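Local structure of galactose-binding lectin (Arachis hypogaea, 6VC3) at residues 83-88 with 204-209; 122-127 with 153-158; 71-76 with 214-219. The protein binds carbohydrates as a D-galactose-specific legume lectin, a homotetramer whose subunits each carry calcium and manganese ions beside the sugar pocket. All blocks are in the same frame, centred on the assembly; numbering follows the deposited sequence.

Interaction 1: residues 83-88 with 204-209; sequences DGIIFF and FGFSAS. With QWJ (6-S-(prop-2-yn-1-yl)-6-thio-beta-D-glucopyranosyl 1-thio-beta-D-galactopyranoside), chain E.
Phe-87 and Phe-206 are paired across two antiparallel strands at a non-hydrogen-bonded position, and their rings meet at a slant, planes 45° apart, with CD1 of Phe-87 3.6 Å from CE1 of Phe-206. The Phe-87 side chain swings anti to its own nitrogen (chi1 164°), which carries the far end of the ring along the strand until its CZ reaches the rim of Phe-204. Ile-85 and Ala-208 continue this apolar side, where Phe-69 and Trp-223 of the other sheet meet Phe-206 edge-to-face: it is the core of the legume lectin beta-sandwich.

On the other side of the sheet Phe-88 lies across the backbone of the partner strand. CE1 of Phe-88 sits 3.8 Å from CB of Ser-207, and the carbonyl of Phe-206 comes to the ring edge. Ser-207 directs its hydroxyl to the carbonyl O of Leu-106. Paired backbone bonds join Ile-86 to Ser-207 and Phe-88 to Gly-205, the N of Ile-86 standing 2.8 Å from O of Ser-207.

At the sugar end N of Asp-83, preceded by a cis peptide bond, donates to O of Ser-209 at 3.0 Å, tying this backbone to the neighbouring strand. OD1 of Asp-83 accepts from galactose O4 at 2.6 Å and its OD2 from O3 at 2.7 Å. Two acceptors on one carboxylate would restrict how the galactose can turn, together with Asn-127, Asp-80 and Ser-211.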
loop_
_atom_site.group_PDB
_atom_site.type_symbol
_atom_site.label_atom_id
_atom_site.label_comp_id
_atom_site.label_asym_id
_atom_site.label_seq_id
_atom_site.Cartn_x
_atom_site.Cartn_y
_atom_site.Cartn_z
ATOM N N ASP A 83 17.604 -27.777 -12.122
ATOM C CA ASP A 83 18.784 -26.955 -12.399
ATOM C C ASP A 83 18.844 -25.608 -11.673
ATOM O O ASP A 83 19.933 -25.020 -11.575
ATOM C CB ASP A 83 18.878 -26.735 -13.904
ATOM C CG ASP A 83 19.666 -27.823 -14.597
ATOM O OD1 ASP A 83 19.056 -28.897 -14.941
ATOM O OD2 ASP A 83 20.873 -27.611 -14.824
ATOM N N GLY A 84 17.699 -25.145 -11.174
ATOM C CA GLY A 84 17.595 -23.889 -10.452
ATOM C C GLY A 84 16.499 -22.979 -10.948
ATOM O O GLY A 84 15.756 -23.317 -11.872
ATOM N N ILE A 85 16.387 -21.826 -10.314
ATOM C CA ILE A 85 15.400 -20.791 -10.622
ATOM C C ILE A 85 16.122 -19.494 -11.045
ATOM O O ILE A 85 17.161 -19.155 -10.490
ATOM C CB ILE A 85 14.457 -20.542 -9.393
ATOM C CG1 ILE A 85 13.713 -21.842 -8.951
ATOM C CG2 ILE A 85 13.465 -19.385 -9.656
ATOM C CD1 ILE A 85 13.059 -21.810 -7.481
ATOM N N ILE A 86 15.552 -18.779 -12.020
ATOM C CA ILE A 86 16.032 -17.479 -12.434
ATOM C C ILE A 86 14.854 -16.460 -12.365
ATOM O O ILE A 86 13.763 -16.725 -12.867
ATOM C CB ILE A 86 16.757 -17.483 -13.810
ATOM C CG1 ILE A 86 17.464 -16.121 -14.072
ATOM C CG2 ILE A 86 15.842 -17.919 -14.973
ATOM C CD1 ILE A 86 18.387 -16.051 -15.288
ATOM N N PHE A 87 15.098 -15.328 -11.698
ATOM C CA PHE A 87 14.190 -14.178 -11.652
ATOM C C PHE A 87 14.637 -13.347 -12.820
ATOM O O PHE A 87 15.822 -13.007 -12.877
ATOM C CB PHE A 87 14.254 -13.427 -10.305
ATOM C CG PHE A 87 13.653 -12.031 -10.313
ATOM C CD1 PHE A 87 12.280 -11.848 -10.411
ATOM C CD2 PHE A 87 14.468 -10.903 -10.230
ATOM C CE1 PHE A 87 11.725 -10.560 -10.419
ATOM C CE2 PHE A 87 13.910 -9.611 -10.225
ATOM C CZ PHE A 87 12.543 -9.451 -10.337
ATOM N N PHE A 88 13.756 -13.063 -13.778
ATOM C CA PHE A 88 14.236 -12.389 -14.977
ATOM C C PHE A 88 13.335 -11.272 -15.454
ATOM O O PHE A 88 12.199 -11.122 -15.002
ATOM C CB PHE A 88 14.464 -13.421 -16.127
ATOM C CG PHE A 88 13.229 -13.994 -16.805
ATOM C CD1 PHE A 88 12.440 -14.939 -16.164
ATOM C CD2 PHE A 88 12.875 -13.596 -18.089
ATOM C CE1 PHE A 88 11.315 -15.477 -16.797
ATOM C CE2 PHE A 88 11.763 -14.166 -18.740
ATOM C CZ PHE A 88 10.991 -15.096 -18.086
ATOM N N PHE A 204 8.296 -9.041 -16.235
ATOM C CA PHE A 204 9.043 -9.573 -15.102
ATOM C C PHE A 204 8.511 -10.949 -14.757
ATOM O O PHE A 204 7.299 -11.180 -14.831
ATOM C CB PHE A 204 8.920 -8.630 -13.881
ATOM C CG PHE A 204 9.724 -7.350 -13.923
ATOM C CD1 PHE A 204 9.210 -6.203 -14.529
ATOM C CD2 PHE A 204 10.943 -7.260 -13.266
ATOM C CE1 PHE A 204 9.928 -5.002 -14.524
ATOM C CE2 PHE A 204 11.656 -6.051 -13.243
ATOM C CZ PHE A 204 11.156 -4.938 -13.896
ATOM N N GLY A 205 9.407 -11.856 -14.396
ATOM C CA GLY A 205 8.958 -13.181 -14.030
ATOM C C GLY A 205 9.997 -14.082 -13.418
ATOM O O GLY A 205 11.042 -13.618 -12.958
ATOM N N PHE A 206 9.637 -15.383 -13.356
ATOM C CA PHE A 206 10.445 -16.485 -12.865
ATOM C C PHE A 206 10.473 -17.601 -13.887
ATOM O O PHE A 206 9.498 -17.824 -14.610
ATOM C CB PHE A 206 9.930 -17.020 -11.520
ATOM C CG PHE A 206 9.960 -15.998 -10.416
ATOM C CD1 PHE A 206 11.127 -15.767 -9.692
ATOM C CD2 PHE A 206 8.835 -15.229 -10.126
ATOM C CE1 PHE A 206 11.168 -14.792 -8.700
ATOM C CE2 PHE A 206 8.872 -14.261 -9.125
ATOM C CZ PHE A 206 10.045 -14.040 -8.422
ATOM N N SER A 207 11.586 -18.317 -13.925
ATOM C CA SER A 207 11.779 -19.453 -14.811
ATOM C C SER A 207 12.616 -20.514 -14.131
ATOM O O SER A 207 13.509 -20.192 -13.356
ATOM C CB SER A 207 12.429 -19.018 -16.116
ATOM O OG SER A 207 12.598 -20.133 -16.982
ATOM N N ALA A 208 12.298 -21.777 -14.398
ATOM C CA ALA A 208 13.057 -22.933 -13.910
ATOM C C ALA A 208 13.072 -24.016 -14.967
ATOM O O ALA A 208 12.215 -24.026 -15.861
ATOM C CB ALA A 208 12.487 -23.454 -12.603
ATOM N N SER A 209 14.051 -24.922 -14.896
ATOM C CA SER A 209 14.168 -25.988 -15.878
ATOM C C SER A 209 14.918 -27.189 -15.311
ATOM O O SER A 209 15.541 -27.095 -14.252
ATOM C CB SER A 209 14.861 -25.484 -17.143
ATOM O OG SER A 209 16.205 -25.114 -16.891
HETATM C C4 QWJ E . 22.054 -30.820 -15.586
HETATM C C3 QWJ E . 22.643 -30.068 -16.777
HETATM C C5 QWJ E . 22.614 -32.240 -15.547
HETATM C C1 QWJ E . 22.948 -32.280 -17.903
HETATM C C2 QWJ E . 22.420 -30.855 -18.066
HETATM C C6 QWJ E . 22.033 -33.090 -14.444
HETATM O O5 QWJ E . 22.339 -32.912 -16.787
HETATM O O2 QWJ E . 23.051 -30.208 -19.165
HETATM O O3 QWJ E . 22.082 -28.767 -16.887
HETATM O O4 QWJ E . 20.641 -30.879 -15.698
HETATM O O6 QWJ E . 22.967 -34.059 -13.979
HETATM S S1 QWJ E . 22.698 -33.257 -19.405
#

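Interaction 2: residues 122-127 with 153-158; sequences FDTYSN and WNSVSG. With CA (calcium ion), chain G; MN (manganese (II) ion), chain F; QWJ (6-S-(prop-2-yn-1-yl)-6-thio-beta-D-glucopyranosyl 1-thio-beta-D-galactopyranoside), chain E.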
loop_
_atom_site.group_PDB
_atom_site.type_symbol
_atom_site.label_atom_id
_atom_site.label_comp_id
_atom_site.label_asym_id
_atom_site.label_seq_id
_atom_site.Cartn_x
_atom_site.Cartn_y
_atom_site.Cartn_z
ATOM N N PHE A 122 19.606 -18.565 -9.334
ATOM C CA PHE A 122 19.818 -19.359 -8.127
ATOM C C PHE A 122 20.133 -20.754 -8.636
ATOM O O PHE A 122 19.278 -21.644 -8.699
ATOM C CB PHE A 122 18.588 -19.286 -7.209
ATOM C CG PHE A 122 18.276 -17.877 -6.761
ATOM C CD1 PHE A 122 18.843 -17.357 -5.600
ATOM C CD2 PHE A 122 17.441 -17.057 -7.515
ATOM C CE1 PHE A 122 18.563 -16.045 -5.195
ATOM C CE2 PHE A 122 17.188 -15.744 -7.122
ATOM C CZ PHE A 122 17.752 -15.246 -5.968
ATOM N N ASP A 123 21.372 -20.886 -9.092
ATOM C CA ASP A 123 21.927 -22.035 -9.755
ATOM C C ASP A 123 22.423 -23.099 -8.789
ATOM O O ASP A 123 23.269 -22.813 -7.927
ATOM C CB ASP A 123 23.051 -21.566 -10.665
ATOM C CG ASP A 123 23.305 -22.487 -11.821
ATOM O OD1 ASP A 123 23.053 -23.689 -11.680
ATOM O OD2 ASP A 123 23.723 -21.999 -12.876
ATOM N N THR A 124 21.917 -24.356 -8.999
ATOM C CA THR A 124 22.153 -25.552 -8.185
ATOM C C THR A 124 22.921 -26.672 -8.920
ATOM O O THR A 124 23.060 -27.764 -8.362
ATOM C CB THR A 124 20.804 -26.104 -7.682
ATOM O OG1 THR A 124 20.080 -26.703 -8.763
ATOM C CG2 THR A 124 19.958 -25.056 -6.991
ATOM N N TYR A 125 23.443 -26.400 -10.133
ATOM C CA TYR A 125 24.223 -27.369 -10.919
ATOM C C TYR A 125 25.332 -26.649 -11.693
ATOM O O TYR A 125 25.067 -25.618 -12.315
ATOM C CB TYR A 125 23.340 -28.203 -11.886
ATOM C CG TYR A 125 24.130 -29.254 -12.643
ATOM C CD1 TYR A 125 24.774 -28.946 -13.837
ATOM C CD2 TYR A 125 24.267 -30.545 -12.147
ATOM C CE1 TYR A 125 25.580 -29.874 -14.487
ATOM C CE2 TYR A 125 25.032 -31.501 -12.816
ATOM C CZ TYR A 125 25.695 -31.159 -13.985
ATOM O OH TYR A 125 26.457 -32.084 -14.672
ATOM N N SER A 126 26.550 -27.226 -11.701
ATOM C CA SER A 126 27.698 -26.625 -12.379
ATOM C C SER A 126 27.824 -27.088 -13.834
ATOM O O SER A 126 28.276 -28.201 -14.111
ATOM C CB SER A 126 28.995 -26.887 -11.611
ATOM O OG SER A 126 30.055 -26.100 -12.129
ATOM N N ASN A 127 27.416 -26.206 -14.758
ATOM C CA ASN A 127 27.460 -26.369 -16.205
ATOM C C ASN A 127 28.744 -25.754 -16.767
ATOM O O ASN A 127 28.819 -24.533 -16.915
ATOM C CB ASN A 127 26.223 -25.729 -16.853
ATOM C CG ASN A 127 24.932 -26.442 -16.542
ATOM O OD1 ASN A 127 24.257 -26.136 -15.561
ATOM N ND2 ASN A 127 24.586 -27.435 -17.350
ATOM N N TRP A 153 27.024 -19.786 -2.920
ATOM C CA TRP A 153 25.771 -19.939 -2.181
ATOM C C TRP A 153 25.544 -21.442 -1.898
ATOM O O TRP A 153 26.343 -22.285 -2.333
ATOM C CB TRP A 153 24.641 -19.309 -3.040
ATOM C CG TRP A 153 23.240 -19.397 -2.496
ATOM C CD1 TRP A 153 22.764 -18.837 -1.345
ATOM C CD2 TRP A 153 22.122 -20.045 -3.123
ATOM N NE1 TRP A 153 21.432 -19.139 -1.194
ATOM C CE2 TRP A 153 21.012 -19.880 -2.269
ATOM C CE3 TRP A 153 21.963 -20.791 -4.313
ATOM C CZ2 TRP A 153 19.748 -20.400 -2.583
ATOM C CZ3 TRP A 153 20.712 -21.309 -4.621
ATOM C CH2 TRP A 153 19.625 -21.122 -3.758
ATOM N N ASN A 154 24.513 -21.771 -1.118
ATOM C CA ASN A 154 24.181 -23.159 -0.815
ATOM C C ASN A 154 22.665 -23.332 -0.881
ATOM O O ASN A 154 21.938 -22.657 -0.149
ATOM C CB ASN A 154 24.757 -23.594 0.548
ATOM C CG ASN A 154 24.380 -24.996 1.006
ATOM O OD1 ASN A 154 24.242 -25.950 0.212
ATOM N ND2 ASN A 154 24.244 -25.155 2.317
ATOM N N SER A 155 22.192 -24.192 -1.792
ATOM C CA SER A 155 20.760 -24.483 -1.920
ATOM C C SER A 155 20.434 -25.644 -0.997
ATOM O O SER A 155 20.927 -26.753 -1.207
ATOM C CB SER A 155 20.371 -24.789 -3.366
ATOM O OG SER A 155 18.963 -24.895 -3.528
ATOM N N VAL A 156 19.681 -25.364 0.074
ATOM C CA VAL A 156 19.281 -26.372 1.059
ATOM C C VAL A 156 17.892 -26.921 0.658
ATOM O O VAL A 156 16.950 -26.149 0.475
ATOM C CB VAL A 156 19.322 -25.814 2.508
ATOM C CG1 VAL A 156 18.824 -26.846 3.525
ATOM C CG2 VAL A 156 20.723 -25.316 2.869
ATOM N N SER A 157 17.794 -28.256 0.498
ATOM C CA SER A 157 16.564 -28.959 0.108
ATOM C C SER A 157 15.475 -28.759 1.148
ATOM O O SER A 157 15.713 -29.002 2.332
ATOM C CB SER A 157 16.830 -30.452 -0.091
ATOM O OG SER A 157 15.680 -31.147 -0.548
ATOM N N GLY A 158 14.308 -28.299 0.683
ATOM C CA GLY A 158 13.128 -28.036 1.508
ATOM C C GLY A 158 13.182 -26.754 2.323
ATOM O O GLY A 158 12.310 -26.502 3.161
HETATM CA CA CA G . 24.119 -24.399 -13.909
HETATM MN MN MN F . 25.176 -20.530 -13.102
HETATM C C4 QWJ E . 22.054 -30.820 -15.586
HETATM C C3 QWJ E . 22.643 -30.068 -16.777
HETATM C C5 QWJ E . 22.614 -32.240 -15.547
HETATM C C1 QWJ E . 22.948 -32.280 -17.903
HETATM C C2 QWJ E . 22.420 -30.855 -18.066
HETATM C C6 QWJ E . 22.033 -33.090 -14.444
HETATM O O5 QWJ E . 22.339 -32.912 -16.787
HETATM O O2 QWJ E . 23.051 -30.208 -19.165
HETATM O O3 QWJ E . 22.082 -28.767 -16.887
HETATM O O4 QWJ E . 20.641 -30.879 -15.698
HETATM O O6 QWJ E . 22.967 -34.059 -13.979
HETATM S S1 QWJ E . 22.698 -33.257 -19.405
HETATM O O HOH W 1 24.364 -20.182 -15.005
HETATM O O HOH W 2 26.549 -18.775 -13.259
HETATM O O HOH W 3 22.026 -25.304 -14.013
HETATM O O HOH W 4 23.441 -23.090 -15.609
#
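Aromatic packing joins Phe-122 to Trp-153: the phenyl edge points at one face of the indole, with the planes 70° apart and the ring centroids 5.7 Å from each other. The indole rim also rests against the phenylalanine stem, CZ3 of Trp-153 lying 3.9 Å from CB of Phe-122. A smaller van der Waals contact follows, in which the methyl CG2 of Thr-124 meets the side chain of Ser-155, while the threonine hydroxyl bonds to OE1 of Gln-216.

Asp-123, Tyr-125 and Asn-127 bind the metals. The carboxylate of Asp-123 bridges both ions, OD2 of Asp-123 standing 2.1 Å from manganese and both oxygens binding calcium. Calcium further takes the carbonyl O of Tyr-125, OD1 of Asn-127 and two waters; Asp-132 serves both ions, and Glu-121 and His-137 complete the protein ligands of manganese. An Asx turn braces the loop, since the N of Tyr-125 donates almost straight (170°) to OD1 of Asp-123 at 3.1 Å.

Two of the calcium ligands, Tyr-125 and Asn-127, also meet the sugar. ND2 of Asn-127 donates to O3 of the galactose at 2.9 Å and bonds to Glu-129 as well; calcium on the amide oxygen and Glu-129 together would hold the amide's rotation. With CG anti to the backbone N (chi1 -177°), Tyr-125 lays one face beneath the pyranose, galactose C4 lying 3.7 Å above the plane of the Tyr-125 ring, the aromatic platform familiar from legume lectins.

The metal loop leaves the end of strand 117-123, whereas 153-158 links strand 149-152 of the same sheet to strand 159-168 of the other; Val-138 of strand 137-141 and Val-178 of strand 173-179 pack against both Phe-122 and Trp-153.

Interaction 3: residues 71-76 with 214-219; sequences FEMKDI and GRQIHL. With QWJ (6-S-(prop-2-yn-1-yl)-6-thio-beta-D-glucopyranosyl 1-thio-beta-D-galactopyranoside), chain E.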
loop_
_atom_site.group_PDB
_atom_site.type_symbol
_atom_site.label_atom_id
_atom_site.label_comp_id
_atom_site.label_asym_id
_atom_site.label_seq_id
_atom_site.Cartn_x
_atom_site.Cartn_y
_atom_site.Cartn_z
ATOM N N PHE A 71 11.136 -18.516 -2.429
ATOM C CA PHE A 71 11.139 -19.738 -3.199
ATOM C C PHE A 71 11.576 -20.919 -2.353
ATOM O O PHE A 71 12.091 -20.737 -1.246
ATOM C CB PHE A 71 12.025 -19.611 -4.463
ATOM C CG PHE A 71 13.515 -19.455 -4.244
ATOM C CD1 PHE A 71 14.331 -20.570 -4.074
ATOM C CD2 PHE A 71 14.111 -18.199 -4.271
ATOM C CE1 PHE A 71 15.705 -20.427 -3.872
ATOM C CE2 PHE A 71 15.491 -18.062 -4.106
ATOM C CZ PHE A 71 16.279 -19.176 -3.914
ATOM N N GLU A 72 11.360 -22.138 -2.897
ATOM C CA GLU A 72 11.779 -23.393 -2.291
ATOM C C GLU A 72 12.248 -24.362 -3.355
ATOM O O GLU A 72 11.587 -24.550 -4.378
ATOM C CB GLU A 72 10.652 -24.018 -1.451
ATOM C CG GLU A 72 11.108 -25.178 -0.575
ATOM C CD GLU A 72 9.991 -26.028 -0.003
ATOM O OE1 GLU A 72 9.035 -25.454 0.568
ATOM O OE2 GLU A 72 10.089 -27.274 -0.100
ATOM N N MET A 73 13.402 -24.976 -3.112
ATOM C CA MET A 73 13.946 -26.017 -3.963
ATOM C C MET A 73 14.090 -27.251 -3.102
ATOM O O MET A 73 14.596 -27.167 -1.982
ATOM C CB MET A 73 15.244 -25.602 -4.664
ATOM C CG MET A 73 14.967 -24.766 -5.901
ATOM S SD MET A 73 16.387 -24.362 -6.937
ATOM C CE MET A 73 17.198 -23.028 -5.911
ATOM N N LYS A 74 13.516 -28.360 -3.563
ATOM C CA LYS A 74 13.537 -29.615 -2.818
ATOM C C LYS A 74 13.963 -30.778 -3.718
ATOM O O LYS A 74 13.455 -30.919 -4.830
ATOM C CB LYS A 74 12.168 -29.879 -2.186
ATOM C CG LYS A 74 12.189 -30.952 -1.104
ATOM C CD LYS A 74 10.887 -30.980 -0.335
ATOM C CE LYS A 74 10.170 -32.329 -0.299
ATOM N NZ LYS A 74 10.709 -33.280 0.722
ATOM N N ASP A 75 14.910 -31.587 -3.222
ATOM C CA ASP A 75 15.432 -32.777 -3.893
ATOM C C ASP A 75 14.342 -33.817 -4.071
ATOM O O ASP A 75 13.451 -33.936 -3.215
ATOM C CB ASP A 75 16.582 -33.412 -3.087
ATOM C CG ASP A 75 17.753 -32.526 -2.716
ATOM O OD1 ASP A 75 17.818 -31.384 -3.212
ATOM O OD2 ASP A 75 18.602 -32.977 -1.919
ATOM N N ILE A 76 14.399 -34.551 -5.188
ATOM C CA ILE A 76 13.479 -35.668 -5.451
ATOM C C ILE A 76 14.328 -36.925 -5.552
ATOM O O ILE A 76 15.474 -36.856 -6.013
ATOM C CB ILE A 76 12.506 -35.488 -6.654
ATOM C CG1 ILE A 76 13.251 -35.343 -8.004
ATOM C CG2 ILE A 76 11.534 -34.326 -6.396
ATOM C CD1 ILE A 76 12.355 -35.346 -9.235
ATOM N N GLY A 214 18.774 -34.465 -14.276
ATOM C CA GLY A 214 18.676 -33.365 -13.332
ATOM C C GLY A 214 17.280 -32.833 -13.146
ATOM O O GLY A 214 16.771 -32.116 -14.010
ATOM N N ARG A 215 16.650 -33.197 -12.015
ATOM C CA ARG A 215 15.287 -32.785 -11.682
ATOM C C ARG A 215 15.134 -32.481 -10.185
ATOM O O ARG A 215 15.728 -33.171 -9.353
ATOM C CB ARG A 215 14.264 -33.873 -12.085
ATOM C CG ARG A 215 14.244 -34.225 -13.566
ATOM C CD ARG A 215 13.178 -35.225 -13.912
ATOM N NE ARG A 215 13.423 -35.815 -15.227
ATOM C CZ ARG A 215 12.746 -36.851 -15.718
ATOM N NH1 ARG A 215 11.766 -37.412 -15.026
ATOM N NH2 ARG A 215 13.061 -37.338 -16.918
ATOM N N GLN A 216 14.296 -31.480 -9.853
ATOM C CA GLN A 216 13.967 -31.089 -8.473
ATOM C C GLN A 216 12.683 -30.278 -8.440
ATOM O O GLN A 216 12.240 -29.766 -9.468
ATOM C CB GLN A 216 15.127 -30.314 -7.787
ATOM C CG GLN A 216 15.400 -28.888 -8.327
ATOM C CD GLN A 216 16.745 -28.292 -7.990
ATOM O OE1 GLN A 216 17.258 -27.421 -8.705
ATOM N NE2 GLN A 216 17.337 -28.703 -6.883
ATOM N N ILE A 217 12.102 -30.136 -7.246
ATOM C CA ILE A 217 10.924 -29.308 -7.029
ATOM C C ILE A 217 11.392 -27.823 -7.022
ATOM O O ILE A 217 12.303 -27.487 -6.274
ATOM C CB ILE A 217 10.233 -29.754 -5.712
ATOM C CG1 ILE A 217 9.654 -31.197 -5.855
ATOM C CG2 ILE A 217 9.130 -28.768 -5.306
ATOM C CD1 ILE A 217 9.369 -31.937 -4.513
ATOM N N HIS A 218 10.809 -26.977 -7.906
ATOM C CA HIS A 218 11.046 -25.528 -8.006
ATOM C C HIS A 218 9.743 -24.823 -7.609
ATOM O O HIS A 218 8.735 -24.953 -8.321
ATOM C CB HIS A 218 11.478 -25.119 -9.431
ATOM C CG HIS A 218 12.757 -25.730 -9.918
ATOM N ND1 HIS A 218 12.756 -26.808 -10.777
ATOM C CD2 HIS A 218 14.041 -25.345 -9.708
ATOM C CE1 HIS A 218 14.025 -27.062 -11.043
ATOM N NE2 HIS A 218 14.836 -26.205 -10.428
ATOM N N LEU A 219 9.731 -24.138 -6.454
ATOM C CA LEU A 219 8.510 -23.478 -5.974
ATOM C C LEU A 219 8.649 -21.986 -5.745
ATOM O O LEU A 219 9.589 -21.575 -5.079
ATOM C CB LEU A 219 8.022 -24.117 -4.649
ATOM C CG LEU A 219 7.612 -25.596 -4.680
ATOM C CD1 LEU A 219 7.377 -26.111 -3.281
ATOM C CD2 LEU A 219 6.395 -25.809 -5.519
HETATM C C4 QWJ E . 22.054 -30.820 -15.586
HETATM C C3 QWJ E . 22.643 -30.068 -16.777
HETATM C C5 QWJ E . 22.614 -32.240 -15.547
HETATM C C1 QWJ E . 22.948 -32.280 -17.903
HETATM C C2 QWJ E . 22.420 -30.855 -18.066
HETATM C C6 QWJ E . 22.033 -33.090 -14.444
HETATM O O5 QWJ E . 22.339 -32.912 -16.787
HETATM O O2 QWJ E . 23.051 -30.208 -19.165
HETATM O O3 QWJ E . 22.082 -28.767 -16.887
HETATM O O4 QWJ E . 20.641 -30.879 -15.698
HETATM O O6 QWJ E . 22.967 -34.059 -13.979
HETATM S S1 QWJ E . 22.698 -33.257 -19.405
HETATM O O HOH W 5 16.589 -29.183 -4.264
HETATM O O HOH W 6 16.668 -34.202 -6.930
#
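Glu-72 and Lys-74 pair with Leu-219 and Ile-217 in an antiparallel ladder, part of a sheet of the legume lectin beta-sandwich. The pieces 71-75 and 216-219 run at 169° to each other, their axes 4.7 Å apart at closest approach. Each hydrogen-bonded pair contributes two backbone bonds, among them the N of Leu-219 to O of Glu-72 at 2.8 Å and the N of Ile-217 to O of Lys-74 at 2.9 Å. Between them Met-73 and His-218 form a non-hydrogen-bonded pair, and the CA of Met-73 approaches the carbonyl O of Ile-217.

Side chains alternate between the two sides of this ladder. Glu-72 and Leu-219 extend alongside one another, pointing the same way, and next to them CB of Lys-74 rests on Ile-217. Ile-76 then crosses Ile-217 at a slant, its CG2 3.7 Å from CG1 of Ile-217. With CG1 wedged between its own N and carbonyl carbon (chi1 62°), Ile-76 sends CD1 the other way, to CB of Arg-215.

Met-73 and His-218 pack on Ile-85 of the second sheet; Gln-216, on the same side, bonds to Thr-124. The sulfur SD of Met-73 comes obliquely to the imidazole, 3.8 Å from CD2 of His-218, while CG of Gln-216 lies over one face of that ring, toward the rim. His-218 is fixed at both nitrogens, ND1 with OG1 of Thr-35 and NE2 with the backbone N of Gly-84. Past the ladder, N of Gly-214 lies 3.5 Å from galactose C6. Near that end a water joins the two segments, accepting from the N of Ile-76 at 2.9 Å and lying 2.8 Å from O of Arg-215.

All three contacts lie within one legume lectin domain, and each reaches the galactose at one end. Interaction 1 and the start of 122-127 lie in the seven-stranded sheet, where strands 84-91 and 117-123 are neighbours; interaction 3 belongs to the opposing sheet, and His-218 bonds across to Gly-84. Their centres are 13 Å (1 and 2), 12 Å (1 and 3) and 10 Å (2 and 3) apart. In sequence, 71-76 and 214-219 enclose 83-88 and 204-209, which in turn enclose both segments of interaction 2. Ser-157 and Gly-158 bond to strand 64-75, joining interactions 2 and 3. Distant parts of the chain thus assemble one pocket, built from sheet ends and a metal-held loop.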